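Local coordinates for alkylhalidase CmlS (Streptomyces venezuelae, PDB 3I3L), which is a flavin-dependent halogenase of chloramphenicol biosynthesis that holds its FAD through a covalent flavin–aspartate bond, at residues F305-D308 against R309-L312; D350-D353 against A354-W358. All blocks are in the same frame, centred on the assembly; numbering follows the deposited sequence.

Interaction 1: residues F305-D308 against R309-L312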
loop_
_atom_site.group_PDB
_atom_site.type_symbol
_atom_site.label_atom_id
_atom_site.label_comp_id
_atom_site.label_asym_id
_atom_site.label_seq_id
_atom_site.Cartn_x
_atom_site.Cartn_y
_atom_site.Cartn_z
ATOM N N PHE A 305 12.730 4.531 -9.792
ATOM C CA PHE A 305 11.272 4.770 -9.860
ATOM C C PHE A 305 10.997 5.976 -10.788
ATOM O O PHE A 305 9.925 6.072 -11.351
ATOM C CB PHE A 305 10.696 5.037 -8.462
ATOM C CG PHE A 305 10.694 3.826 -7.564
ATOM C CD1 PHE A 305 9.585 3.004 -7.512
ATOM C CD2 PHE A 305 11.805 3.475 -6.818
ATOM C CE1 PHE A 305 9.582 1.887 -6.649
ATOM C CE2 PHE A 305 11.784 2.349 -6.005
ATOM C CZ PHE A 305 10.713 1.579 -5.922
ATOM N N SER A 306 11.965 6.840 -10.964
ATOM C CA SER A 306 11.821 7.959 -11.908
ATOM C C SER A 306 13.222 8.623 -12.041
ATOM O O SER A 306 14.043 8.561 -11.140
ATOM C CB SER A 306 10.832 8.991 -11.329
ATOM O OG SER A 306 11.426 9.693 -10.213
ATOM N N ALA A 307 13.444 9.273 -13.169
ATOM C CA ALA A 307 14.649 10.036 -13.435
ATOM C C ALA A 307 14.340 10.923 -14.651
ATOM O O ALA A 307 13.445 10.611 -15.415
ATOM C CB ALA A 307 15.820 9.100 -13.801
ATOM N N ASP A 308 15.100 11.978 -14.831
ATOM C CA ASP A 308 15.032 12.765 -16.062
ATOM C C ASP A 308 13.584 13.191 -16.425
ATOM O O ASP A 308 12.934 13.921 -15.684
ATOM C CB ASP A 308 15.677 11.935 -17.177
ATOM C CG ASP A 308 17.146 11.580 -16.878
ATOM O OD1 ASP A 308 17.858 12.402 -16.265
ATOM O OD2 ASP A 308 17.585 10.469 -17.283
ATOM N N ARG A 309 13.066 12.679 -17.541
ATOM C CA ARG A 309 11.707 13.053 -17.916
ATOM C C ARG A 309 10.639 11.962 -17.766
ATOM O O ARG A 309 9.582 12.057 -18.392
ATOM C CB ARG A 309 11.692 13.607 -19.357
ATOM C CG ARG A 309 12.457 14.898 -19.495
ATOM C CD ARG A 309 12.576 15.409 -20.996
ATOM N NE ARG A 309 13.344 16.680 -21.022
ATOM C CZ ARG A 309 12.807 17.886 -20.761
ATOM N NH1 ARG A 309 11.525 17.996 -20.469
ATOM N NH2 ARG A 309 13.566 18.977 -20.737
ATOM N N PHE A 310 10.935 10.890 -17.026
ATOM C CA PHE A 310 9.940 9.836 -16.813
ATOM C C PHE A 310 9.693 9.518 -15.324
ATOM O O PHE A 310 10.568 9.671 -14.517
ATOM C CB PHE A 310 10.332 8.557 -17.547
ATOM C CG PHE A 310 11.473 7.776 -16.880
ATOM C CD1 PHE A 310 11.193 6.784 -15.913
ATOM C CD2 PHE A 310 12.805 8.001 -17.229
ATOM C CE1 PHE A 310 12.243 6.046 -15.327
ATOM C CE2 PHE A 310 13.834 7.270 -16.660
ATOM C CZ PHE A 310 13.557 6.292 -15.707
ATOM N N PHE A 311 8.481 9.051 -15.044
ATOM C CA PHE A 311 8.088 8.508 -13.784
ATOM C C PHE A 311 7.402 7.161 -14.072
ATOM O O PHE A 311 6.632 7.055 -15.005
ATOM C CB PHE A 311 7.075 9.443 -13.068
ATOM C CG PHE A 311 7.690 10.740 -12.579
ATOM C CD1 PHE A 311 7.991 10.913 -11.255
ATOM C CD2 PHE A 311 8.007 11.749 -13.474
ATOM C CE1 PHE A 311 8.622 12.019 -10.785
ATOM C CE2 PHE A 311 8.607 12.948 -12.997
ATOM C CZ PHE A 311 8.917 13.076 -11.680
ATOM N N LEU A 312 7.667 6.143 -13.226
ATOM C CA LEU A 312 6.894 4.912 -13.224
ATOM C C LEU A 312 5.892 4.954 -12.072
ATOM O O LEU A 312 6.266 5.319 -10.936
ATOM C CB LEU A 312 7.831 3.691 -13.054
ATOM C CG LEU A 312 9.148 3.669 -13.853
ATOM C CD1 LEU A 312 9.934 2.437 -13.515
ATOM C CD2 LEU A 312 8.933 3.771 -15.432
#

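Interaction 2: residues D350-D353 against A354-W358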
loop_
_atom_site.group_PDB
_atom_site.type_symbol
_atom_site.label_atom_id
_atom_site.label_comp_id
_atom_site.label_asym_id
_atom_site.label_seq_id
_atom_site.Cartn_x
_atom_site.Cartn_y
_atom_site.Cartn_z
ATOM N N ASP A 350 15.255 24.014 -11.265
ATOM C CA ASP A 350 16.453 23.792 -10.450
ATOM C C ASP A 350 16.265 22.674 -9.373
ATOM O O ASP A 350 17.218 22.266 -8.743
ATOM C CB ASP A 350 16.876 25.116 -9.728
ATOM C CG ASP A 350 15.725 25.762 -8.993
ATOM O OD1 ASP A 350 14.630 25.927 -9.574
ATOM O OD2 ASP A 350 15.891 26.137 -7.819
ATOM N N GLU A 351 15.034 22.288 -9.099
ATOM C CA GLU A 351 14.744 21.347 -8.016
ATOM C C GLU A 351 14.633 19.924 -8.602
ATOM O O GLU A 351 14.232 19.005 -7.902
ATOM C CB GLU A 351 13.412 21.741 -7.327
ATOM C CG GLU A 351 13.511 23.031 -6.460
ATOM C CD GLU A 351 12.212 23.380 -5.781
ATOM O OE1 GLU A 351 11.418 22.457 -5.496
ATOM O OE2 GLU A 351 11.934 24.592 -5.561
ATOM N N LYS A 352 14.951 19.768 -9.890
ATOM C CA LYS A 352 14.778 18.515 -10.584
ATOM C C LYS A 352 15.276 17.313 -9.819
ATOM O O LYS A 352 14.531 16.359 -9.637
ATOM C CB LYS A 352 15.453 18.515 -11.938
ATOM C CG LYS A 352 15.414 17.107 -12.579
ATOM C CD LYS A 352 16.522 16.923 -13.633
ATOM C CE LYS A 352 16.396 15.535 -14.311
ATOM N NZ LYS A 352 17.454 15.294 -15.418
ATOM N N ASP A 353 16.527 17.368 -9.388
ATOM C CA ASP A 353 17.189 16.265 -8.726
ATOM C C ASP A 353 16.558 15.939 -7.395
ATOM O O ASP A 353 16.282 14.775 -7.088
ATOM C CB ASP A 353 18.686 16.565 -8.525
ATOM C CG ASP A 353 19.491 16.460 -9.857
ATOM O OD1 ASP A 353 19.066 15.782 -10.814
ATOM O OD2 ASP A 353 20.584 17.043 -9.938
ATOM N N ALA A 354 16.294 16.979 -6.625
ATOM C CA ALA A 354 15.704 16.833 -5.322
ATOM C C ALA A 354 14.301 16.204 -5.450
ATOM O O ALA A 354 13.906 15.390 -4.634
ATOM C CB ALA A 354 15.637 18.197 -4.635
ATOM N N VAL A 355 13.559 16.589 -6.482
ATOM C CA VAL A 355 12.180 16.088 -6.611
ATOM C C VAL A 355 12.206 14.603 -6.998
ATOM O O VAL A 355 11.395 13.837 -6.526
ATOM C CB VAL A 355 11.343 16.915 -7.658
ATOM C CG1 VAL A 355 10.112 16.168 -8.105
ATOM C CG2 VAL A 355 10.899 18.311 -7.068
ATOM N N HIS A 356 13.106 14.224 -7.904
ATOM C CA HIS A 356 13.196 12.838 -8.274
ATOM C C HIS A 356 13.689 12.005 -7.060
ATOM O O HIS A 356 13.213 10.908 -6.854
ATOM C CB HIS A 356 14.176 12.677 -9.427
ATOM C CG HIS A 356 13.547 12.824 -10.765
ATOM N ND1 HIS A 356 12.487 12.046 -11.173
ATOM C CD2 HIS A 356 13.875 13.596 -11.830
ATOM C CE1 HIS A 356 12.164 12.348 -12.419
ATOM N NE2 HIS A 356 12.954 13.316 -12.830
ATOM N N ALA A 357 14.655 12.527 -6.313
ATOM C CA ALA A 357 15.147 11.838 -5.147
ATOM C C ALA A 357 14.021 11.657 -4.139
ATOM O O ALA A 357 13.951 10.636 -3.509
ATOM C CB ALA A 357 16.388 12.567 -4.520
ATOM N N TRP A 358 13.129 12.639 -4.013
ATOM C CA TRP A 358 11.990 12.478 -3.155
ATOM C C TRP A 358 11.008 11.384 -3.693
ATOM O O TRP A 358 10.495 10.568 -2.929
ATOM C CB TRP A 358 11.281 13.819 -2.881
ATOM C CG TRP A 358 9.919 13.617 -2.255
ATOM C CD1 TRP A 358 9.639 13.497 -0.923
ATOM C CD2 TRP A 358 8.648 13.505 -2.941
ATOM N NE1 TRP A 358 8.297 13.347 -0.732
ATOM C CE2 TRP A 358 7.664 13.299 -1.950
ATOM C CE3 TRP A 358 8.259 13.561 -4.276
ATOM C CZ2 TRP A 358 6.313 13.142 -2.260
ATOM C CZ3 TRP A 358 6.921 13.390 -4.585
ATOM C CH2 TRP A 358 5.967 13.211 -3.592
#

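Interaction 1: residues F305-D308 against R309-L312
The ring of F310 turns one face to the opposing strand: A307 N stands over its centre, 3.9 Å above the plane, and S306 C lies above the same face, displaced toward the rim. At one side of the ring, CE2 meets the methyl of A307, its CB 3.9 Å from F310 CE2. F310 CG sits between the backbone N and the carbonyl carbon (chi1 75°), a rotation that folds the ring back over the peptide joining S306 and A307. With F310 cut back to an alanine, the A307 methyl is likely to lose its aromatic neighbour, with a gap opening beside L156 and V180. The F311 ring belongs to the other face of the sheet and meets S306 obliquely, with S306 CB 3.4 Å from F311 CD1.

These side chains decorate a tight two-residue beta hairpin, whose strands 306-307 and 310-312 run antiparallel and are joined by a type II' turn from A307 to F310. D308 takes the first corner of the turn with a positive phi of 52°. A307 and F310 form the hydrogen-bonded pair that closes it: F310 N donates to A307 O at 3.0 Å, while the return bond from A307 N to F310 O is longer, 3.2 Å, and more bent, at 148°. S306 and F311 are the non-hydrogen-bonded pair. One step further from the turn, L312 N reaches F305 O at 2.9 Å in a nearly straight bond. Strand 310-312 also pairs with strand 179-182, which makes 306-307 the outermost strand at this end of the FAD domain's mixed sheet. Helix 327-347 packs against F311, and R309 reaches away from the hairpin, where its NE bonds to P159 O and its NH1 to D178 O.

Interaction 2: residues D350-D353 against A354-W358
The first turn of the long helix 352-382 is built here, with E351 at the N-cap position and a short 3-10 segment leading into it. V355 N donates to E351 O at 2.9 Å, and H356 N and A357 N repeat the i+4 pattern on K352 O and D353 O. K352 O is shared, since V355 N also makes a weak bond to it at 3.3 Å. Side chains follow the same spacing. The K352 chain, its CG anti to the backbone N (chi1 173°) and extended beyond, runs obliquely past the H356 ring, with K352 CG 3.9 Å from H356 CD2. K352 NZ does not meet the ring, lying 5.6 Å from H356 NE2; the polar ends of both side chains are taken up by the 305-312 hairpin, K352 by D308 and H356 by S306. On another side of the helix, V355 CG2 lies 3.5 Å from E351 O and V355 packs on helix 327-347. E351 itself turns its carboxylate to R344 and Y489. An N-cap residue whose carbonyl accepts the first i to i+4 bond, with the same pattern continuing behind it, is how an alpha-helix begins.

How the interactions relate
Interactions 1 and 2 follow each other along the chain, yet their centres lie only 11 Å apart because the start of helix 352-382 packs on the hairpin. H356 of interaction 2 joins them: its ND1 lies 2.8 Å from S306 OG and its NE2 2.9 Å from D308 O, both probable hydrogen bonds, while its ring stacks on F311. The salt bridge from K352 NZ to D308 OD1 adds a second tie beside the turn. Of the two contacts, interaction 1 is nearer the cofactor, with the L312 side chain about 9 Å from the bound FAD and equally far from the side chain of the FAD-binding residue D315; interaction 2 lies away from the known FAD-binding residues.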